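Local coordinates for lipolytic protein G-D-S-L family (Veillonella parvula DSM 2008, PDB 4RW0) that probably hydrolyses ester bonds of lipids or other acylated substrates in the manner of GDSL-type esterases, at residues A[140-152]-A[173-185]. Numbering follows the deposited sequence.
Sequences IKVIDFYTTLFEA and LMAYKALEVFTRL
A single water joins Thr-148 to Lys-177, lying 3.0 Å from Thr-148 OG1 and taking a hydrogen bond from Lys-177 NZ; no direct hydrogen bond links the two segments. Lys-177 reaches it because its CG stands anti to the backbone N (chi1 -176°), laying the aliphatic part of the chain across the threonine hydroxyl, with CG 3.3 Å from Thr-148 OG1. Nearby, Asp-144 caps helix 145-154, its OD1 accepting from Thr-147 N at 3.1 Å from above the carboxylate plane; an aspartate at this N-cap meets an amide left without a partner in the first turn.

Beneath this polar margin the contact is oily. The Phe-145 ring is sandwiched: Met-174 CE sits over one face, 3.7 Å from the ring centroid, while Ile-143 CG2 lies against the opposite face. The unbranched chain of Met-174, present as selenomethionine, bends at chi3 (72°), bringing its methyl over the ring in a CH-pi contact, with SE an oblique Met-aromatic partner; Trp-25 also meets the ring. Replacing Phe-145 with alanine would probably open a gap between Ile-143 and Met-174 and leave the end of the Met-174 chain free to swing. Branched Ile-143 sets CD1 4.0 Å from small Ala-178 CB and CG1 against Val-181 CG2. The last helix thus packs antiparallel (167°) on the parallel sheet's edge strand, as in three-layer SGNH hydrolases, and on the following helix, mainly through apolar groups, its lysine keeping the charge at the wetter margin.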
loop_
_atom_site.group_PDB
_atom_site.type_symbol
_atom_site.label_atom_id
_atom_site.label_comp_id
_atom_site.label_asym_id
_atom_site.label_seq_id
_atom_site.Cartn_x
_atom_site.Cartn_y
_atom_site.Cartn_z
ATOM N N ILE A 140 -3.031 4.041 14.121
ATOM C CA ILE A 140 -2.122 3.564 13.061
ATOM C C ILE A 140 -2.077 4.607 11.977
ATOM O O ILE A 140 -3.105 5.055 11.539
ATOM C CB ILE A 140 -2.671 2.270 12.457
ATOM C CG1 ILE A 140 -2.618 1.164 13.511
ATOM C CG2 ILE A 140 -1.918 1.855 11.197
ATOM C CD1 ILE A 140 -3.505 0.007 13.140
ATOM N N LYS A 141 -0.894 4.940 11.506
ATOM C CA LYS A 141 -0.780 5.864 10.375
ATOM C C LYS A 141 -1.289 5.319 9.062
ATOM O O LYS A 141 -1.136 4.155 8.791
ATOM C CB LYS A 141 0.643 6.317 10.247
ATOM C CG LYS A 141 0.865 7.560 11.074
ATOM C CD LYS A 141 2.310 7.928 11.049
ATOM C CE LYS A 141 3.060 7.127 12.087
ATOM N NZ LYS A 141 3.091 7.882 13.367
ATOM N N VAL A 142 -1.968 6.177 8.298
ATOM C CA VAL A 142 -2.561 5.870 7.026
ATOM C C VAL A 142 -1.948 6.739 5.894
ATOM O O VAL A 142 -1.744 7.937 6.049
ATOM C CB VAL A 142 -4.074 6.097 7.055
ATOM C CG1 VAL A 142 -4.671 6.007 5.671
ATOM C CG2 VAL A 142 -4.728 5.078 7.943
ATOM N N ILE A 143 -1.659 6.113 4.761
ATOM C CA ILE A 143 -1.328 6.838 3.538
ATOM C C ILE A 143 -2.449 6.713 2.507
ATOM O O ILE A 143 -2.687 5.635 1.940
ATOM C CB ILE A 143 0.033 6.373 2.922
ATOM C CG1 ILE A 143 1.158 6.373 3.954
ATOM C CG2 ILE A 143 0.361 7.232 1.673
ATOM C CD1 ILE A 143 2.449 5.686 3.481
ATOM N N ASP A 144 -3.144 7.820 2.245
ATOM C CA ASP A 144 -4.349 7.817 1.388
ATOM C C ASP A 144 -3.959 8.006 -0.050
ATOM O O ASP A 144 -4.140 9.114 -0.623
ATOM C CB ASP A 144 -5.358 8.919 1.813
ATOM C CG ASP A 144 -6.676 8.864 1.027
ATOM O OD1 ASP A 144 -6.936 7.976 0.182
ATOM O OD2 ASP A 144 -7.509 9.756 1.240
ATOM N N PHE A 145 -3.441 6.942 -0.681
ATOM C CA PHE A 145 -3.094 7.040 -2.086
ATOM C C PHE A 145 -4.302 7.236 -2.966
ATOM O O PHE A 145 -4.221 7.839 -4.056
ATOM C CB PHE A 145 -2.354 5.795 -2.532
ATOM C CG PHE A 145 -1.014 5.572 -1.863
ATOM C CD1 PHE A 145 0.092 6.387 -2.149
ATOM C CD2 PHE A 145 -0.823 4.487 -1.001
ATOM C CE1 PHE A 145 1.324 6.131 -1.601
ATOM C CE2 PHE A 145 0.415 4.233 -0.450
ATOM C CZ PHE A 145 1.506 5.062 -0.745
ATOM N N TYR A 146 -5.432 6.664 -2.541
ATOM C CA TYR A 146 -6.627 6.676 -3.341
ATOM C C TYR A 146 -6.976 8.144 -3.730
ATOM O O TYR A 146 -7.198 8.441 -4.910
ATOM C CB TYR A 146 -7.856 6.093 -2.572
ATOM C CG TYR A 146 -9.134 6.114 -3.399
ATOM C CD1 TYR A 146 -9.931 7.249 -3.492
ATOM C CD2 TYR A 146 -9.528 5.008 -4.109
ATOM C CE1 TYR A 146 -11.060 7.285 -4.302
ATOM C CE2 TYR A 146 -10.627 5.040 -4.910
ATOM C CZ TYR A 146 -11.412 6.180 -4.991
ATOM O OH TYR A 146 -12.510 6.108 -5.851
ATOM N N THR A 147 -6.972 9.016 -2.738
ATOM C CA THR A 147 -7.380 10.408 -2.937
ATOM C C THR A 147 -6.400 11.170 -3.823
ATOM O O THR A 147 -6.782 11.924 -4.723
ATOM C CB THR A 147 -7.571 11.099 -1.606
ATOM O OG1 THR A 147 -8.584 10.410 -0.893
ATOM C CG2 THR A 147 -8.090 12.558 -1.808
ATOM N N THR A 148 -5.123 10.909 -3.627
ATOM C CA THR A 148 -4.087 11.500 -4.443
ATOM C C THR A 148 -4.253 11.292 -5.916
ATOM O O THR A 148 -4.209 12.242 -6.692
ATOM C CB THR A 148 -2.689 10.961 -3.969
ATOM O OG1 THR A 148 -2.508 11.265 -2.604
ATOM C CG2 THR A 148 -1.617 11.596 -4.722
ATOM N N LEU A 149 -4.451 10.070 -6.354
ATOM C CA LEU A 149 -4.629 9.827 -7.744
ATOM C C LEU A 149 -6.038 10.161 -8.263
ATOM O O LEU A 149 -6.183 10.512 -9.456
ATOM C CB LEU A 149 -4.283 8.394 -8.096
ATOM C CG LEU A 149 -2.755 8.084 -7.867
ATOM C CD1 LEU A 149 -2.320 6.885 -8.675
ATOM C CD2 LEU A 149 -1.812 9.230 -8.267
ATOM N N PHE A 150 -7.059 9.997 -7.409
ATOM C CA PHE A 150 -8.428 10.311 -7.837
ATOM C C PHE A 150 -8.524 11.789 -8.225
ATOM O O PHE A 150 -9.019 12.125 -9.284
ATOM C CB PHE A 150 -9.440 10.012 -6.708
ATOM C CG PHE A 150 -10.864 10.382 -7.092
ATOM C CD1 PHE A 150 -11.595 9.579 -7.927
ATOM C CD2 PHE A 150 -11.434 11.590 -6.668
ATOM C CE1 PHE A 150 -12.903 9.945 -8.308
ATOM C CE2 PHE A 150 -12.728 11.978 -7.069
ATOM C CZ PHE A 150 -13.461 11.139 -7.859
ATOM N N GLU A 151 -8.012 12.635 -7.368
ATOM C CA GLU A 151 -8.025 14.114 -7.612
ATOM C C GLU A 151 -7.197 14.524 -8.803
ATOM O O GLU A 151 -7.615 15.346 -9.636
ATOM C CB GLU A 151 -7.584 14.853 -6.365
ATOM C CG GLU A 151 -8.644 14.727 -5.280
ATOM C CD GLU A 151 -8.320 15.442 -3.983
ATOM O OE1 GLU A 151 -7.188 15.944 -3.786
ATOM O OE2 GLU A 151 -9.225 15.477 -3.118
ATOM N N ALA A 152 -6.048 13.892 -8.960
ATOM C CA ALA A 152 -5.188 14.227 -10.057
ATOM C C ALA A 152 -5.813 13.809 -11.343
ATOM O O ALA A 152 -5.816 14.559 -12.383
ATOM C CB ALA A 152 -3.833 13.520 -9.883
ATOM N N LEU A 173 3.454 11.027 -7.686
ATOM C CA LEU A 173 2.478 11.640 -6.797
ATOM C C LEU A 173 2.240 10.776 -5.542
ATOM O O LEU A 173 2.109 11.278 -4.440
ATOM C CB LEU A 173 1.164 11.891 -7.521
ATOM C CG LEU A 173 1.238 12.954 -8.655
ATOM C CD1 LEU A 173 -0.088 13.120 -9.404
ATOM C CD2 LEU A 173 1.684 14.298 -8.131
HETATM N N MSE A 174 2.253 9.461 -5.722
HETATM C CA MSE A 174 2.093 8.535 -4.573
HETATM C C MSE A 174 3.263 8.664 -3.674
HETATM O O MSE A 174 3.097 8.736 -2.506
HETATM C CB MSE A 174 1.910 7.098 -5.107
HETATM C CG MSE A 174 0.581 6.786 -5.724
HETATM SE SE MSE A 174 0.548 4.918 -6.397
HETATM C CE MSE A 174 0.488 3.899 -4.692
ATOM N N ALA A 175 4.469 8.759 -4.222
ATOM C CA ALA A 175 5.693 8.884 -3.406
ATOM C C ALA A 175 5.637 10.139 -2.541
ATOM O O ALA A 175 5.942 10.089 -1.374
ATOM C CB ALA A 175 6.943 8.945 -4.319
ATOM N N TYR A 176 5.232 11.247 -3.133
ATOM C CA TYR A 176 5.070 12.514 -2.364
ATOM C C TYR A 176 4.088 12.364 -1.247
ATOM O O TYR A 176 4.358 12.768 -0.092
ATOM C CB TYR A 176 4.713 13.715 -3.258
ATOM C CG TYR A 176 5.554 13.859 -4.476
ATOM C CD1 TYR A 176 6.878 13.518 -4.476
ATOM C CD2 TYR A 176 5.045 14.426 -5.619
ATOM C CE1 TYR A 176 7.672 13.650 -5.607
ATOM C CE2 TYR A 176 5.824 14.596 -6.742
ATOM C CZ TYR A 176 7.121 14.183 -6.729
ATOM O OH TYR A 176 7.906 14.329 -7.860
ATOM N N LYS A 177 2.981 11.730 -1.539
ATOM C CA LYS A 177 1.981 11.542 -0.503
ATOM C C LYS A 177 2.502 10.604 0.599
ATOM O O LYS A 177 2.292 10.879 1.745
ATOM C CB LYS A 177 0.751 10.932 -1.105
ATOM C CG LYS A 177 -0.401 10.765 -0.146
ATOM C CD LYS A 177 -0.896 12.115 0.378
ATOM C CE LYS A 177 -2.337 11.985 0.790
ATOM N NZ LYS A 177 -2.854 13.349 1.062
ATOM N N ALA A 178 3.264 9.554 0.245
ATOM C CA ALA A 178 3.845 8.620 1.287
ATOM C C ALA A 178 4.905 9.329 2.113
ATOM O O ALA A 178 5.021 9.143 3.325
ATOM C CB ALA A 178 4.498 7.426 0.575
ATOM N N LEU A 179 5.676 10.192 1.471
ATOM C CA LEU A 179 6.650 10.994 2.170
ATOM C C LEU A 179 6.102 11.963 3.225
ATOM O O LEU A 179 6.806 12.298 4.181
ATOM C CB LEU A 179 7.565 11.740 1.193
ATOM C CG LEU A 179 8.574 10.892 0.367
ATOM C CD1 LEU A 179 9.269 11.719 -0.719
ATOM C CD2 LEU A 179 9.598 10.316 1.284
ATOM N N GLU A 180 4.844 12.328 3.130
ATOM C CA GLU A 180 4.265 13.146 4.165
ATOM C C GLU A 180 4.216 12.346 5.472
ATOM O O GLU A 180 4.330 12.938 6.521
ATOM C CB GLU A 180 2.883 13.605 3.821
ATOM C CG GLU A 180 2.792 14.547 2.614
ATOM C CD GLU A 180 1.302 14.857 2.233
ATOM O OE1 GLU A 180 0.440 14.894 3.138
ATOM O OE2 GLU A 180 0.969 15.003 1.017
ATOM N N VAL A 181 4.118 11.018 5.396
ATOM C CA VAL A 181 4.109 10.147 6.611
ATOM C C VAL A 181 5.485 9.710 6.944
ATOM O O VAL A 181 5.939 9.882 8.091
ATOM C CB VAL A 181 3.233 8.920 6.354
ATOM C CG1 VAL A 181 3.502 7.779 7.369
ATOM C CG2 VAL A 181 1.786 9.311 6.341
ATOM N N PHE A 182 6.249 9.209 5.954
ATOM C CA PHE A 182 7.558 8.622 6.240
ATOM C C PHE A 182 8.581 9.607 6.761
ATOM O O PHE A 182 9.491 9.228 7.510
ATOM C CB PHE A 182 8.202 7.907 5.025
ATOM C CG PHE A 182 7.426 6.728 4.495
ATOM C CD1 PHE A 182 6.776 5.833 5.346
ATOM C CD2 PHE A 182 7.421 6.466 3.151
ATOM C CE1 PHE A 182 6.102 4.728 4.826
ATOM C CE2 PHE A 182 6.721 5.381 2.622
ATOM C CZ PHE A 182 6.062 4.519 3.474
ATOM N N THR A 183 8.496 10.846 6.307
ATOM C CA THR A 183 9.436 11.879 6.705
ATOM C C THR A 183 9.277 12.289 8.177
ATOM O O THR A 183 10.210 12.770 8.797
ATOM C CB THR A 183 9.288 13.109 5.764
ATOM O OG1 THR A 183 9.754 12.730 4.464
ATOM C CG2 THR A 183 10.159 14.157 6.180
ATOM N N ARG A 184 8.104 12.112 8.729
ATOM C CA ARG A 184 7.837 12.516 10.078
ATOM C C ARG A 184 8.085 11.378 11.085
ATOM O O ARG A 184 7.836 11.555 12.262
ATOM C CB ARG A 184 6.375 12.968 10.189
ATOM C CG ARG A 184 5.994 14.307 9.554
ATOM C CD ARG A 184 4.493 14.536 9.818
ATOM N NE ARG A 184 3.926 15.782 9.278
ATOM C CZ ARG A 184 3.706 16.905 9.976
ATOM N NH1 ARG A 184 4.027 16.990 11.266
ATOM N NH2 ARG A 184 3.172 17.964 9.371
ATOM N N LEU A 185 8.522 10.205 10.634
ATOM C CA LEU A 185 8.868 9.120 11.553
ATOM C C LEU A 185 10.270 9.395 12.113
ATOM O O LEU A 185 10.484 9.165 13.303
ATOM C CB LEU A 185 8.846 7.737 10.874
ATOM C CG LEU A 185 7.595 7.366 10.083
ATOM C CD1 LEU A 185 7.846 6.054 9.344
ATOM C CD2 LEU A 185 6.362 7.238 10.949
HETATM O O HOH W 1 -2.820 14.212 -1.931
#